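Endo-alpha-mannosidase (Bacteroides thetaiotaomicron, PDB 4ACY) probably hydrolyses internal alpha-mannosidic linkages in mannose-containing glycans such as N-glycans, as an endo-acting glycoside hydrolase of family 99. Local coordinates at residues D85-F90 / T288-W293; N48-P53 / S326-H331; Y91-T96 / I336-S341. All coordinates share one frame; numbering follows the deposited sequence.

Contact 1. Residues D85-F90 / T288-W293; sequences DIACNF and TRIRPW
Arg289 reaches Asp85 through a chain bent twice, at chi2 (-92°) and chi3; with Asp85 CG anti to the backbone N (chi1 -177°), its OD1 faces the guanidinium. The contact joins two loops of a (beta/alpha)8 barrel, one in the long connection between strand 42-46 and helix 102-115, after the short strand 77-79, the other after strand 276-281. It is a worked example of an arginine binding a neighbouring loop through both side-chain and backbone oxygens. In one of its two modelled conformers, Arg289 NH2 donates to Asp85 OD1 at 2.7 Å, meeting the oxygen nearly along its C-O axis, and NH1 adds a weak second bond to the same OD1. One carboxylate oxygen thus takes the whole salt bridge, the two planes 24° apart. A further weak bond runs from Arg289 NH2 to Ile86 O at 3.0 Å. Ile86 O also accepts from Cys88 N, closing an inverse gamma turn centred on Ala87. Elsewhere Arg289 makes a cation-pi contact with Phe347, which gives its charge a second partner. Next to the arginine, at Ile290, the contact becomes apolar: CG2, its short branch, lies 3.9 Å from Ala87 CB and 3.7 Å from Ala87 O.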
loop_
_atom_site.group_PDB
_atom_site.type_symbol
_atom_site.label_atom_id
_atom_site.label_comp_id
_atom_site.label_asym_id
_atom_site.label_seq_id
_atom_site.Cartn_x
_atom_site.Cartn_y
_atom_site.Cartn_z
ATOM N N ASP A 85 2.518 24.706 0.680
ATOM C CA ASP A 85 2.081 24.302 2.030
ATOM C C ASP A 85 1.197 23.078 1.842
ATOM O O ASP A 85 -0.003 23.204 1.584
ATOM C CB ASP A 85 1.302 25.457 2.679
ATOM C CG ASP A 85 0.858 25.167 4.127
ATOM O OD1 ASP A 85 1.332 24.198 4.757
ATOM O OD2 ASP A 85 0.043 25.965 4.644
ATOM N N ILE A 86 1.809 21.902 1.925
ATOM C CA ILE A 86 1.149 20.672 1.487
ATOM C C ILE A 86 1.021 19.624 2.607
ATOM O O ILE A 86 1.779 19.635 3.581
ATOM C CB ILE A 86 1.819 20.061 0.219
ATOM C CG1 ILE A 86 3.241 19.566 0.512
ATOM C CG2 ILE A 86 1.800 21.079 -0.963
ATOM C CD1 ILE A 86 3.803 18.681 -0.616
ATOM N N ALA A 87 0.062 18.714 2.437
ATOM C CA ALA A 87 -0.376 17.821 3.518
ATOM C C ALA A 87 0.512 16.588 3.746
ATOM O O ALA A 87 0.045 15.433 3.690
ATOM C CB ALA A 87 -1.814 17.403 3.279
ATOM N N CYS A 88 1.785 16.846 4.012
ATOM C CA CYS A 88 2.770 15.810 4.276
ATOM C C CYS A 88 3.995 16.416 4.941
ATOM O O CYS A 88 4.240 17.626 4.810
ATOM C CB CYS A 88 3.153 15.053 2.993
ATOM S SG CYS A 88 3.239 16.075 1.521
ATOM N N ASN A 89 4.743 15.594 5.673
ATOM C CA ASN A 89 5.918 16.074 6.390
ATOM C C ASN A 89 7.190 16.098 5.539
ATOM O O ASN A 89 8.177 16.721 5.922
ATOM C CB ASN A 89 6.171 15.240 7.636
ATOM C CG ASN A 89 5.170 15.536 8.748
ATOM O OD1 ASN A 89 5.512 16.173 9.773
ATOM N ND2 ASN A 89 3.935 15.109 8.551
ATOM N N PHE A 90 7.170 15.357 4.434
ATOM C CA PHE A 90 8.247 15.402 3.425
ATOM C C PHE A 90 7.696 16.099 2.186
ATOM O O PHE A 90 6.489 16.299 2.070
ATOM C CB PHE A 90 8.673 13.969 3.051
ATOM C CG PHE A 90 9.401 13.219 4.146
ATOM C CD1 PHE A 90 8.700 12.515 5.132
ATOM C CD2 PHE A 90 10.798 13.182 4.173
ATOM C CE1 PHE A 90 9.379 11.794 6.135
ATOM C CE2 PHE A 90 11.489 12.473 5.162
ATOM C CZ PHE A 90 10.781 11.775 6.159
ATOM N N THR A 288 2.353 13.884 11.276
ATOM C CA THR A 288 1.929 14.970 12.157
ATOM C C THR A 288 1.413 16.236 11.480
ATOM O O THR A 288 0.847 17.098 12.172
ATOM C CB THR A 288 2.993 15.334 13.198
ATOM O OG1 THR A 288 4.227 15.626 12.531
ATOM C CG2 THR A 288 3.202 14.190 14.178
ATOM N N ARG A 289 1.601 16.411 10.170
ATOM C CA ARG A 289 0.902 17.498 9.492
ATOM C C ARG A 289 -0.612 17.229 9.454
ATOM O O ARG A 289 -1.422 18.117 9.790
ATOM C CB ARG A 289 1.481 17.755 8.095
ATOM C CG ARG A 289 2.900 18.330 8.131
ATOM C CD ARG A 289 2.869 19.851 8.112
ATOM N NE ARG A 289 2.985 20.363 6.755
ATOM C CZ ARG A 289 2.729 21.615 6.392
ATOM N NH1 ARG A 289 2.333 22.512 7.291
ATOM N NH2 ARG A 289 2.867 21.966 5.124
ATOM N N ILE A 290 -0.997 16.013 9.053
ATOM C CA ILE A 290 -2.419 15.667 8.968
ATOM C C ILE A 290 -2.999 15.183 10.298
ATOM O O ILE A 290 -4.216 15.251 10.477
ATOM C CB ILE A 290 -2.747 14.665 7.820
ATOM C CG1 ILE A 290 -2.080 13.297 8.027
ATOM C CG2 ILE A 290 -2.368 15.250 6.455
ATOM C CD1 ILE A 290 -2.976 12.139 7.543
ATOM N N ARG A 291 -2.141 14.712 11.211
ATOM C CA ARG A 291 -2.560 14.229 12.546
ATOM C C ARG A 291 -1.615 14.735 13.649
ATOM O O ARG A 291 -0.780 13.984 14.161
ATOM C CB ARG A 291 -2.652 12.688 12.581
ATOM C CG ARG A 291 -3.586 12.087 11.544
ATOM C CD ARG A 291 -3.596 10.568 11.618
ATOM N NE ARG A 291 -4.492 9.979 10.626
ATOM C CZ ARG A 291 -4.115 9.132 9.671
ATOM N NH1 ARG A 291 -2.835 8.759 9.562
ATOM N NH2 ARG A 291 -5.024 8.641 8.833
ATOM N N PRO A 292 -1.758 16.012 14.045
ATOM C CA PRO A 292 -0.742 16.654 14.895
ATOM C C PRO A 292 -0.556 15.966 16.247
ATOM O O PRO A 292 0.510 16.085 16.846
ATOM C CB PRO A 292 -1.273 18.079 15.097
ATOM C CG PRO A 292 -2.258 18.307 14.012
ATOM C CD PRO A 292 -2.740 16.971 13.500
ATOM N N TRP A 293 -1.601 15.260 16.695
ATOM C CA TRP A 293 -1.647 14.553 17.978
ATOM C C TRP A 293 -0.980 13.173 17.926
ATOM O O TRP A 293 -0.853 12.497 18.965
ATOM C CB TRP A 293 -3.128 14.384 18.404
ATOM C CG TRP A 293 -3.948 13.909 17.250
ATOM C CD1 TRP A 293 -4.617 14.681 16.344
ATOM C CD2 TRP A 293 -4.110 12.555 16.813
ATOM N NE1 TRP A 293 -5.199 13.898 15.386
ATOM C CE2 TRP A 293 -4.910 12.586 15.647
ATOM C CE3 TRP A 293 -3.678 11.313 17.312
ATOM C CZ2 TRP A 293 -5.291 11.424 14.965
ATOM C CZ3 TRP A 293 -4.049 10.161 16.634
ATOM C CH2 TRP A 293 -4.842 10.222 15.471
#

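Contact 2. Residues N48-P53 / S326-H331; sequences NWYGNP and SFNEWH
An aromatic cluster of Trp49, Tyr50, Trp330 and His331 joins the loops that follow the first and last strands of the barrel. Its polar centre is the Tyr50 hydroxyl: OH donates to Asn328 O at 2.6 Å, tilted 23° from the carbonyl plane, with that oxygen lying at the edge of the tyrosine ring. Trp330 turns its edge toward the Tyr50 face in an offset edge-to-face pair (planes at 78°); its CD1 is 3.5 Å from Tyr50 OH. In this (beta/alpha)8 barrel strand 322-324 closes onto strand 42-46, and the two loops meet beyond the C-terminal strand ends, where glycosidases of this fold carry their active site. A glycerol about 4 Å from the Trp49 side chain, probably from the crystallisation liquor, is consistent with a pocket. Trp49, whose CG sits between its backbone N and carbonyl carbon (chi1 56°), brings CZ2 to 3.6 Å from Glu329 OE2, which approaches the indole at its edge, carboxylate and ring nearly perpendicular. His331 meets the same indole obliquely, CD2 at 3.8 Å from Trp49 CZ2, and its imidazole is fixed at both nitrogens, ND1 by Ala87 O and NE2 by His61 ND1. Asn328 runs antiparallel to the Tyr50 side chain, ND2 3.7 Å from Tyr50 CE2, its amide bonded to Tyr47 N and Tyr97 OH. On its own loop, Glu329 N donates to Ser326 OG at 2.9 Å, an ST motif.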
loop_
_atom_site.group_PDB
_atom_site.type_symbol
_atom_site.label_atom_id
_atom_site.label_comp_id
_atom_site.label_asym_id
_atom_site.label_seq_id
_atom_site.Cartn_x
_atom_site.Cartn_y
_atom_site.Cartn_z
ATOM N N ASN A 48 -3.115 6.657 -5.919
ATOM C CA ASN A 48 -3.439 7.374 -7.154
ATOM C C ASN A 48 -4.444 8.499 -6.910
ATOM O O ASN A 48 -5.250 8.875 -7.787
ATOM C CB ASN A 48 -3.930 6.392 -8.218
ATOM C CG ASN A 48 -5.285 5.782 -7.874
ATOM O OD1 ASN A 48 -5.721 5.806 -6.718
ATOM N ND2 ASN A 48 -5.963 5.251 -8.884
ATOM N N TRP A 49 -4.359 9.072 -5.721
ATOM C CA TRP A 49 -5.367 10.016 -5.273
ATOM C C TRP A 49 -4.939 11.476 -5.354
ATOM O O TRP A 49 -5.682 12.340 -4.924
ATOM C CB TRP A 49 -5.878 9.655 -3.870
ATOM C CG TRP A 49 -4.847 9.546 -2.773
ATOM C CD1 TRP A 49 -3.626 10.174 -2.689
ATOM C CD2 TRP A 49 -4.984 8.776 -1.580
ATOM N NE1 TRP A 49 -2.997 9.831 -1.500
ATOM C CE2 TRP A 49 -3.819 8.981 -0.801
ATOM C CE3 TRP A 49 -6.004 7.949 -1.074
ATOM C CZ2 TRP A 49 -3.632 8.369 0.447
ATOM C CZ3 TRP A 49 -5.821 7.342 0.165
ATOM C CH2 TRP A 49 -4.643 7.552 0.913
ATOM N N TYR A 50 -3.777 11.741 -5.954
ATOM C CA TYR A 50 -3.218 13.093 -5.959
ATOM C C TYR A 50 -3.706 13.842 -7.180
ATOM O O TYR A 50 -3.868 13.261 -8.237
ATOM C CB TYR A 50 -1.694 13.054 -5.924
ATOM C CG TYR A 50 -1.174 12.378 -4.676
ATOM C CD1 TYR A 50 -1.227 13.021 -3.439
ATOM C CD2 TYR A 50 -0.667 11.082 -4.727
ATOM C CE1 TYR A 50 -0.776 12.399 -2.284
ATOM C CE2 TYR A 50 -0.195 10.456 -3.581
ATOM C CZ TYR A 50 -0.278 11.108 -2.366
ATOM O OH TYR A 50 0.164 10.460 -1.243
ATOM N N GLY A 51 -3.951 15.140 -7.028
ATOM C CA GLY A 51 -4.458 15.927 -8.141
ATOM C C GLY A 51 -3.989 17.349 -7.993
ATOM O O GLY A 51 -3.648 17.762 -6.894
ATOM N N ASN A 52 -3.943 18.087 -9.099
ATOM C CA ASN A 52 -3.507 19.478 -9.037
ATOM C C ASN A 52 -4.314 20.347 -10.005
ATOM O O ASN A 52 -5.042 19.816 -10.850
ATOM C CB ASN A 52 -1.977 19.594 -9.248
ATOM C CG ASN A 52 -1.514 19.113 -10.619
ATOM O OD1 ASN A 52 -2.241 19.187 -11.602
ATOM N ND2 ASN A 52 -0.282 18.629 -10.683
ATOM N N PRO A 53 -4.220 21.684 -9.863
ATOM C CA PRO A 53 -5.015 22.573 -10.707
ATOM C C PRO A 53 -4.726 22.432 -12.203
ATOM O O PRO A 53 -5.651 22.486 -13.009
ATOM C CB PRO A 53 -4.604 23.961 -10.205
ATOM C CG PRO A 53 -4.285 23.717 -8.743
ATOM C CD PRO A 53 -3.551 22.418 -8.772
ATOM N N SER A 326 5.348 2.623 2.045
ATOM C CA SER A 326 4.547 2.670 0.823
ATOM C C SER A 326 5.402 3.177 -0.326
ATOM O O SER A 326 6.481 3.709 -0.100
ATOM C CB SER A 326 3.394 3.665 1.017
ATOM O OG SER A 326 3.899 4.956 1.348
ATOM N N PHE A 327 4.919 3.053 -1.562
ATOM C CA PHE A 327 5.518 3.883 -2.588
ATOM C C PHE A 327 5.274 5.371 -2.277
ATOM O O PHE A 327 6.204 6.170 -2.258
ATOM C CB PHE A 327 5.011 3.558 -3.992
ATOM C CG PHE A 327 5.669 4.414 -5.052
ATOM C CD1 PHE A 327 7.025 4.254 -5.328
ATOM C CD2 PHE A 327 4.961 5.414 -5.708
ATOM C CE1 PHE A 327 7.665 5.057 -6.256
ATOM C CE2 PHE A 327 5.595 6.217 -6.645
ATOM C CZ PHE A 327 6.945 6.028 -6.924
ATOM N N ASN A 328 4.023 5.758 -2.043
ATOM C CA ASN A 328 3.721 7.185 -2.030
ATOM C C ASN A 328 2.523 7.579 -1.180
ATOM O O ASN A 328 1.659 8.344 -1.628
ATOM C CB ASN A 328 3.560 7.739 -3.461
ATOM C CG ASN A 328 2.377 7.132 -4.213
ATOM O OD1 ASN A 328 1.911 6.029 -3.894
ATOM N ND2 ASN A 328 1.889 7.858 -5.231
ATOM N N GLU A 329 2.488 7.066 0.046
ATOM C CA GLU A 329 1.511 7.559 1.023
ATOM C C GLU A 329 2.198 8.717 1.742
ATOM O O GLU A 329 2.740 8.562 2.846
ATOM C CB GLU A 329 1.108 6.449 2.000
ATOM C CG GLU A 329 -0.408 6.419 2.359
ATOM C CD GLU A 329 -0.935 7.694 3.033
ATOM O OE1 GLU A 329 -0.261 8.740 2.998
ATOM O OE2 GLU A 329 -2.070 7.649 3.591
ATOM N N TRP A 330 2.206 9.867 1.070
ATOM C CA TRP A 330 2.910 11.048 1.542
ATOM C C TRP A 330 2.356 11.543 2.867
ATOM O O TRP A 330 3.125 12.013 3.719
ATOM C CB TRP A 330 2.901 12.158 0.469
ATOM C CG TRP A 330 3.850 11.839 -0.654
ATOM C CD1 TRP A 330 3.561 11.172 -1.806
ATOM C CD2 TRP A 330 5.262 12.133 -0.702
ATOM N NE1 TRP A 330 4.690 11.050 -2.582
ATOM C CE2 TRP A 330 5.750 11.617 -1.922
ATOM C CE3 TRP A 330 6.158 12.778 0.171
ATOM C CZ2 TRP A 330 7.098 11.741 -2.309
ATOM C CZ3 TRP A 330 7.495 12.898 -0.215
ATOM C CH2 TRP A 330 7.946 12.375 -1.445
ATOM N N HIS A 331 1.043 11.410 3.071
ATOM C CA HIS A 331 0.447 11.952 4.303
ATOM C C HIS A 331 1.024 11.278 5.519
ATOM O O HIS A 331 1.073 11.879 6.589
ATOM C CB HIS A 331 -1.073 11.775 4.354
ATOM C CG HIS A 331 -1.786 12.223 3.123
ATOM N ND1 HIS A 331 -1.718 13.514 2.642
ATOM C CD2 HIS A 331 -2.615 11.552 2.296
ATOM C CE1 HIS A 331 -2.456 13.608 1.548
ATOM N NE2 HIS A 331 -3.022 12.434 1.325
#

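Contact 3. Residues Y91-T96 / I336-S341; sequences YPELGT and IEPAVS
Two backbone hydrogen bonds pin Tyr91 and Glu93 to the 336-341 loop on either side of Ala339. Val340 N donates to Tyr91 O at 2.9 Å, in a bond nearly straight at the hydrogen and running close to the direction of the carbonyl. Glu93 N returns a bond to Pro338 O at 3.0 Å; this too is straight at the hydrogen, but the donor stands above the carbonyl plane. Tyr91 O has a further neighbour in Ala339 CA, a CA-H...O contact at 3.2 Å.

The two N-H...O bonds make a single antiparallel bridge, with Pro92 and Ala339 as its non-hydrogen-bonded pair, an example of how two irregular connecting loops of a (beta/alpha)8 barrel can be joined without forming a sheet. Immediately after the bridge the first chain folds into a type I turn from Pro92 to Gly95, in which Gly95 N bonds back to Pro92 O.

Water extends the polar network at both ends. One molecule accepts from Tyr91 N and lies within hydrogen-bonding geometry of Val340 O. The other accepts from Leu94 N and donates to Glu337 OE2, at 2.8 Å, and to Pro338 O, linking the turn to the side chain that faces it. The remaining carboxylate oxygen, Glu337 OE1, is held by Tyr97 OH and Trp330 NE1.

Apolar contacts fill in around the bridge. Val340 straddles the start of the turn with its two methyls: CG1 rests 3.6 Å from Glu93 CA and 3.8 Å from Glu93 CB, and CG2 lies 4.0 Å from Tyr91 CD1, approaching that ring obliquely. Glu93 crosses Val340 at about a right angle.

Of a different kind is the far end of Glu93. Extended, with CG anti to its backbone N (chi1 -177°), it carries its carboxylate obliquely over to Pro338, where the oxygen OE1 touches the ring carbon Pro338 CB at 3.3 Å.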
loop_
_atom_site.group_PDB
_atom_site.type_symbol
_atom_site.label_atom_id
_atom_site.label_comp_id
_atom_site.label_asym_id
_atom_site.label_seq_id
_atom_site.Cartn_x
_atom_site.Cartn_y
_atom_site.Cartn_z
ATOM N N TYR A 91 8.568 16.455 1.237
ATOM C CA TYR A 91 8.125 17.163 0.045
ATOM C C TYR A 91 8.580 16.386 -1.195
ATOM O O TYR A 91 9.772 16.082 -1.321
ATOM C CB TYR A 91 8.698 18.590 0.026
ATOM C CG TYR A 91 8.027 19.467 -0.989
ATOM C CD1 TYR A 91 8.429 19.457 -2.325
ATOM C CD2 TYR A 91 6.959 20.288 -0.627
ATOM C CE1 TYR A 91 7.781 20.240 -3.272
ATOM C CE2 TYR A 91 6.307 21.073 -1.566
ATOM C CZ TYR A 91 6.731 21.042 -2.886
ATOM O OH TYR A 91 6.091 21.815 -3.825
ATOM N N PRO A 92 7.651 16.069 -2.114
ATOM C CA PRO A 92 8.056 15.233 -3.259
ATOM C C PRO A 92 9.013 15.912 -4.252
ATOM O O PRO A 92 8.850 17.098 -4.576
ATOM C CB PRO A 92 6.739 14.968 -3.984
ATOM C CG PRO A 92 5.660 15.124 -2.929
ATOM C CD PRO A 92 6.194 16.305 -2.110
ATOM N N GLU A 93 9.960 15.132 -4.756
ATOM C CA GLU A 93 10.772 15.566 -5.887
ATOM C C GLU A 93 9.881 16.040 -7.043
ATOM O O GLU A 93 10.178 17.053 -7.703
ATOM C CB GLU A 93 11.688 14.438 -6.348
ATOM C CG GLU A 93 12.592 14.900 -7.495
ATOM C CD GLU A 93 13.389 13.796 -8.144
ATOM O OE1 GLU A 93 13.082 12.609 -7.964
ATOM O OE2 GLU A 93 14.344 14.140 -8.865
ATOM N N LEU A 94 8.778 15.326 -7.273
ATOM C CA LEU A 94 7.874 15.645 -8.385
ATOM C C LEU A 94 6.834 16.731 -8.062
ATOM O O LEU A 94 5.943 17.025 -8.866
ATOM C CB LEU A 94 7.225 14.362 -8.929
ATOM C CG LEU A 94 8.207 13.334 -9.491
ATOM C CD1 LEU A 94 7.450 12.114 -9.969
ATOM C CD2 LEU A 94 9.017 13.904 -10.657
ATOM N N GLY A 95 6.967 17.333 -6.886
ATOM C CA GLY A 95 6.102 18.425 -6.459
ATOM C C GLY A 95 4.695 17.969 -6.152
ATOM O O GLY A 95 4.477 16.797 -5.807
ATOM N N THR A 96 3.748 18.891 -6.289
ATOM C CA THR A 96 2.325 18.595 -6.081
ATOM C C THR A 96 1.768 17.992 -7.343
ATOM O O THR A 96 1.020 18.625 -8.091
ATOM C CB THR A 96 1.509 19.842 -5.651
ATOM O OG1 THR A 96 1.765 20.945 -6.553
ATOM C CG2 THR A 96 1.883 20.227 -4.243
ATOM N N ILE A 336 8.627 5.667 -0.214
ATOM C CA ILE A 336 10.005 5.464 -0.694
ATOM C C ILE A 336 10.258 6.372 -1.887
ATOM O O ILE A 336 11.419 6.534 -2.309
ATOM C CB ILE A 336 10.333 3.976 -0.998
ATOM C CG1 ILE A 336 9.413 3.434 -2.102
ATOM C CG2 ILE A 336 10.283 3.109 0.299
ATOM C CD1 ILE A 336 9.872 2.068 -2.619
ATOM N N GLU A 337 9.188 6.988 -2.393
ATOM C CA GLU A 337 9.270 7.957 -3.496
ATOM C C GLU A 337 10.260 9.080 -3.153
ATOM O O GLU A 337 10.339 9.522 -1.990
ATOM C CB GLU A 337 7.900 8.524 -3.858
ATOM C CG GLU A 337 7.948 9.367 -5.133
ATOM C CD GLU A 337 6.645 9.947 -5.558
ATOM O OE1 GLU A 337 5.590 9.665 -4.931
ATOM O OE2 GLU A 337 6.670 10.706 -6.555
ATOM N N PRO A 338 11.066 9.506 -4.147
ATOM C CA PRO A 338 12.061 10.533 -3.850
ATOM C C PRO A 338 11.478 11.808 -3.272
ATOM O O PRO A 338 10.487 12.322 -3.777
ATOM C CB PRO A 338 12.684 10.813 -5.229
ATOM C CG PRO A 338 12.610 9.500 -5.905
ATOM C CD PRO A 338 11.296 8.888 -5.469
ATOM N N ALA A 339 12.135 12.305 -2.228
ATOM C CA ALA A 339 11.755 13.534 -1.545
ATOM C C ALA A 339 12.935 14.504 -1.646
ATOM O O ALA A 339 14.079 14.066 -1.754
ATOM C CB ALA A 339 11.439 13.223 -0.081
ATOM N N VAL A 340 12.645 15.801 -1.596
ATOM C CA VAL A 340 13.687 16.848 -1.691
ATOM C C VAL A 340 13.638 17.801 -0.503
ATOM O O VAL A 340 12.596 17.939 0.152
ATOM C CB VAL A 340 13.536 17.680 -2.998
ATOM C CG1 VAL A 340 13.755 16.788 -4.206
ATOM C CG2 VAL A 340 12.159 18.374 -3.082
ATOM N N SER A 341 14.754 18.478 -0.227
ATOM C CA SER A 341 14.745 19.545 0.768
ATOM C C SER A 341 13.817 20.661 0.291
ATOM O O SER A 341 13.782 20.992 -0.907
ATOM C CB SER A 341 16.159 20.072 1.002
ATOM O OG SER A 341 16.798 20.365 -0.228
HETATM O O HOH W 1 11.375 16.107 1.657
HETATM O O HOH W 2 8.570 12.680 -6.159
#

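From the N terminus, residues 48-53 follow the first barrel strand and meet 326-331, after the last strand, in contact 2, closing a loop of nearly the whole barrel. Residues 85-90 come next and pair with 288-293 in contact 1, whose loop lies wholly within that of contact 2. The chain runs straight on into 91-96, whose partner 336-341 lies beyond 326-331, so contact 3 crosses both others. The long connection after strand 42-46 is thereby tied to the loops after strands 276-281 and 322-324. Direct touches join the three: Phe90 CB packs on Trp330 CZ3, Ile86 CD1 on Pro92 CD, and Asn52 ND2 probably bonds Thr96 O.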